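Local coordinates for heat shock protein STI1 (Saccharomyces cerevisiae, PDB 3UPV) that acts as an adaptor between the chaperones Hsp70 and Hsp90, and here holds a C-terminal Hsp70 peptide in its TPR2B domain, at residues Glu93-Ala98 and Arg112-Leu117. Sequence-based numbering, arbitrary orientation.
Sequences ETLDAA and REIDQL
Leu-95 and Ile-114 meet through torsions that send their branches across the interface between two helices. In Leu-95, CG stands anti to the carbonyl carbon (chi1 -68°), and both methyls reach the other helix. In Ile-114, CG2 lies anti to the backbone N and CG1 anti to the carbonyl carbon, which spreads the two arms along the opposing backbone. In this TPR domain, segment 93-98 of the ninth repeat packs antiparallel against segment 112-117 on the next helix of the chain. The axes of the two segments come within 9.9 Å, and their N-to-C directions differ by 162°. The touching side chains are buried and apolar, and CG2 of Ile-114 also rests 3.7 Å from O of Leu-95. The side chains of Leu-95 and Ile-114 pass alongside, pointing opposite ways, with CD2 of Leu-95 3.9 Å from CG2 of Ile-114. Leu-95 lies nearly perpendicular to Leu-117, and CD1 of Leu-95 lies 3.7 Å from CB of Leu-117. Leu-95 also touches Ala-79, and Leu-117 touches Thr-80, so helix 72-84 packs against both partners. An alanine for Leu-95 would remove CG and both methyls and would probably open a gap beside Leu-117 CB and Ile-114 CG2. Beside Ile-114, Glu-113 hydrogen-bonds the bound peptide through OE2. One turn from Leu-95, Ala-98 CB meets Ile-114 CD1 at 3.8 Å, and that CD1 rests 3.5 Å from Ala-98 O.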
ATOM      1  N   GLU A  93      -2.706 -14.543  -5.425  1.00  9.53           N
ATOM      2  CA  GLU A  93      -3.734 -13.979  -6.330  1.00 10.16           C
ATOM      3  C   GLU A  93      -3.560 -12.458  -6.473  1.00 10.31           C
ATOM      4  O   GLU A  93      -3.599 -11.904  -7.585  1.00 10.31           O
ATOM      5  CB  GLU A  93      -5.172 -14.326  -5.828  1.00 11.15           C
ATOM      6  CG  GLU A  93      -5.683 -15.717  -6.303  1.00 15.85           C
ATOM      7  CD  GLU A  93      -6.979 -16.181  -5.600  1.00 21.94           C
ATOM      8  OE1 GLU A  93      -7.430 -17.303  -5.867  1.00 27.72           O
ATOM      9  OE2 GLU A  93      -7.544 -15.461  -4.757  1.00 26.68           O
ATOM     10  N   THR A  94      -3.262 -11.804  -5.352  1.00  8.64           N
ATOM     11  CA  THR A  94      -3.087 -10.395  -5.380  1.00  8.44           C
ATOM     12  C   THR A  94      -1.822 -10.068  -6.206  1.00  9.11           C
ATOM     13  O   THR A  94      -1.795  -9.065  -6.944  1.00  9.91           O
ATOM     14  CB  THR A  94      -2.908  -9.862  -3.970  1.00  8.68           C
ATOM     15  OG1 THR A  94      -4.059 -10.209  -3.191  1.00  9.44           O
ATOM     16  CG2 THR A  94      -2.737  -8.310  -3.973  1.00  7.44           C
ATOM     17  N   LEU A  95      -0.767 -10.886  -6.052  1.00  8.92           N
ATOM     18  CA  LEU A  95       0.454 -10.657  -6.791  1.00  7.63           C
ATOM     19  C   LEU A  95       0.283 -10.879  -8.288  1.00  8.13           C
ATOM     20  O   LEU A  95       0.968 -10.201  -9.097  1.00  8.35           O
ATOM     21  CB  LEU A  95       1.612 -11.480  -6.299  1.00  8.14           C
ATOM     22  CG  LEU A  95       2.021 -11.008  -4.919  1.00  8.78           C
ATOM     23  CD1 LEU A  95       2.782 -12.083  -4.064  1.00  8.75           C
ATOM     24  CD2 LEU A  95       2.781  -9.684  -5.054  1.00  7.27           C
ATOM     25  N   ASP A  96      -0.552 -11.856  -8.653  1.00 10.17           N
ATOM     26  CA  ASP A  96      -0.913 -12.061 -10.095  1.00 11.19           C
ATOM     27  C   ASP A  96      -1.509 -10.803 -10.714  1.00 12.62           C
ATOM     28  O   ASP A  96      -1.132 -10.375 -11.828  1.00 12.83           O
ATOM     29  CB  ASP A  96      -1.913 -13.200 -10.216  1.00 13.66           C
ATOM     30  CG  ASP A  96      -1.253 -14.539 -10.245  1.00 17.79           C
ATOM     31  OD1 ASP A  96      -0.008 -14.609 -10.428  1.00 20.94           O
ATOM     32  OD2 ASP A  96      -2.005 -15.528 -10.082  1.00 21.02           O
ATOM     33  N   ALA A  97      -2.360 -10.147  -9.950  1.00 12.31           N
ATOM     34  CA  ALA A  97      -3.039  -8.929 -10.405  1.00 12.63           C
ATOM     35  C   ALA A  97      -2.092  -7.755 -10.448  1.00 12.68           C
ATOM     36  O   ALA A  97      -2.125  -6.970 -11.426  1.00 12.06           O
ATOM     37  CB  ALA A  97      -4.213  -8.623  -9.499  1.00 12.14           C
ATOM     38  N   ALA A  98      -1.159  -7.722  -9.474  1.00 10.95           N
ATOM     39  CA  ALA A  98      -0.172  -6.687  -9.370  1.00 11.32           C
ATOM     40  C   ALA A  98       0.772  -6.846 -10.537  1.00 10.55           C
ATOM     41  O   ALA A  98       1.172  -5.854 -11.123  1.00 11.56           O
ATOM     42  CB  ALA A  98       0.622  -6.795  -8.042  1.00  9.28           C
ATOM     43  N   ARG A 112      10.574  -7.027 -10.305  1.00  8.82           N
ATOM     44  CA  ARG A 112      11.460  -7.728  -9.392  1.00 10.08           C
ATOM     45  C   ARG A 112      10.830  -7.867  -8.020  1.00 11.28           C
ATOM     46  O   ARG A 112      10.883  -8.962  -7.435  1.00 11.26           O
ATOM     47  CB  ARG A 112      12.867  -7.071  -9.320  1.00  8.87           C
ATOM     48  CG  ARG A 112      13.664  -7.392 -10.552  1.00 13.79           C
ATOM     49  CD  ARG A 112      15.051  -6.792 -10.356  1.00 18.59           C
ATOM     50  NE  ARG A 112      15.841  -6.808 -11.587  1.00 24.98           N
ATOM     51  CZ  ARG A 112      15.904  -5.787 -12.439  1.00 31.29           C
ATOM     52  NH1 ARG A 112      16.649  -5.879 -13.545  1.00 34.06           N
ATOM     53  NH2 ARG A 112      15.210  -4.666 -12.188  1.00 34.53           N
ATOM     54  N   GLU A 113      10.198  -6.790  -7.537  1.00 10.45           N
ATOM     55  CA  GLU A 113       9.640  -6.847  -6.197  1.00 11.35           C
ATOM     56  C   GLU A 113       8.471  -7.838  -6.154  1.00  9.72           C
ATOM     57  O   GLU A 113       8.366  -8.681  -5.252  1.00 11.37           O
ATOM     58  CB  GLU A 113       9.180  -5.471  -5.748  1.00 12.02           C
ATOM     59  CG  GLU A 113       8.443  -5.584  -4.363  1.00 11.70           C
ATOM     60  CD  GLU A 113       8.059  -4.268  -3.700  1.00 15.90           C
ATOM     61  OE1 GLU A 113       7.821  -4.313  -2.431  1.00 17.11           O
ATOM     62  OE2 GLU A 113       7.971  -3.253  -4.415  1.00 18.41           O
ATOM     63  N   ILE A 114       7.665  -7.841  -7.203  1.00  9.27           N
ATOM     64  CA  ILE A 114       6.489  -8.677  -7.204  1.00  8.66           C
ATOM     65  C   ILE A 114       6.914 -10.128  -7.276  1.00  9.27           C
ATOM     66  O   ILE A 114       6.330 -10.973  -6.570  1.00  9.43           O
ATOM     67  CB  ILE A 114       5.592  -8.342  -8.387  1.00  9.57           C
ATOM     68  CG1 ILE A 114       4.977  -6.918  -8.171  1.00  5.87           C
ATOM     69  CG2 ILE A 114       4.536  -9.438  -8.560  1.00 10.17           C
ATOM     70  CD1 ILE A 114       4.198  -6.332  -9.369  1.00  7.53           C
ATOM     71  N   ASP A 115       7.936 -10.421  -8.080  1.00  8.61           N
ATOM     72  CA  ASP A 115       8.424 -11.811  -8.240  1.00 11.32           C
ATOM     73  C   ASP A 115       9.020 -12.350  -6.909  1.00 10.75           C
ATOM     74  O   ASP A 115       8.828 -13.510  -6.532  1.00 11.40           O
ATOM     75  CB  ASP A 115       9.482 -11.930  -9.359  1.00 12.00           C
ATOM     76  CG  ASP A 115       8.874 -11.876 -10.788  1.00 15.52           C
ATOM     77  OD1 ASP A 115       7.625 -12.047 -10.939  1.00 18.92           O
ATOM     78  OD2 ASP A 115       9.649 -11.648 -11.754  1.00 19.43           O
ATOM     79  N   GLN A 116       9.663 -11.518  -6.138  1.00 10.26           N
ATOM     80  CA  GLN A 116      10.214 -12.038  -4.892  1.00 10.03           C
ATOM     81  C   GLN A 116       9.141 -12.224  -3.803  1.00 10.12           C
ATOM     82  O   GLN A 116       9.258 -13.146  -2.979  1.00  8.98           O
ATOM     83  CB  GLN A 116      11.432 -11.258  -4.399  1.00 11.73           C
ATOM     84  CG  GLN A 116      11.171  -9.798  -4.003  1.00 11.47           C
ATOM     85  CD  GLN A 116      10.866  -9.624  -2.548  1.00 16.32           C
ATOM     86  OE1 GLN A 116      11.273 -10.409  -1.723  1.00 13.07           O
ATOM     87  NE2 GLN A 116      10.145  -8.558  -2.216  1.00 18.85           N
ATOM     88  N   LEU A 117       8.112 -11.371  -3.843  1.00  8.52           N
ATOM     89  CA  LEU A 117       6.936 -11.577  -2.970  1.00  9.31           C
ATOM     90  C   LEU A 117       6.252 -12.858  -3.353  1.00  8.43           C
ATOM     91  O   LEU A 117       5.888 -13.633  -2.465  1.00 10.18           O
ATOM     92  CB  LEU A 117       5.942 -10.396  -3.021  1.00  7.25           C
ATOM     93  CG  LEU A 117       6.560  -9.136  -2.433  1.00  9.96           C
ATOM     94  CD1 LEU A 117       5.673  -7.959  -2.693  1.00  9.04           C
ATOM     95  CD2 LEU A 117       7.005  -9.247  -0.915  1.00  8.37           C
TER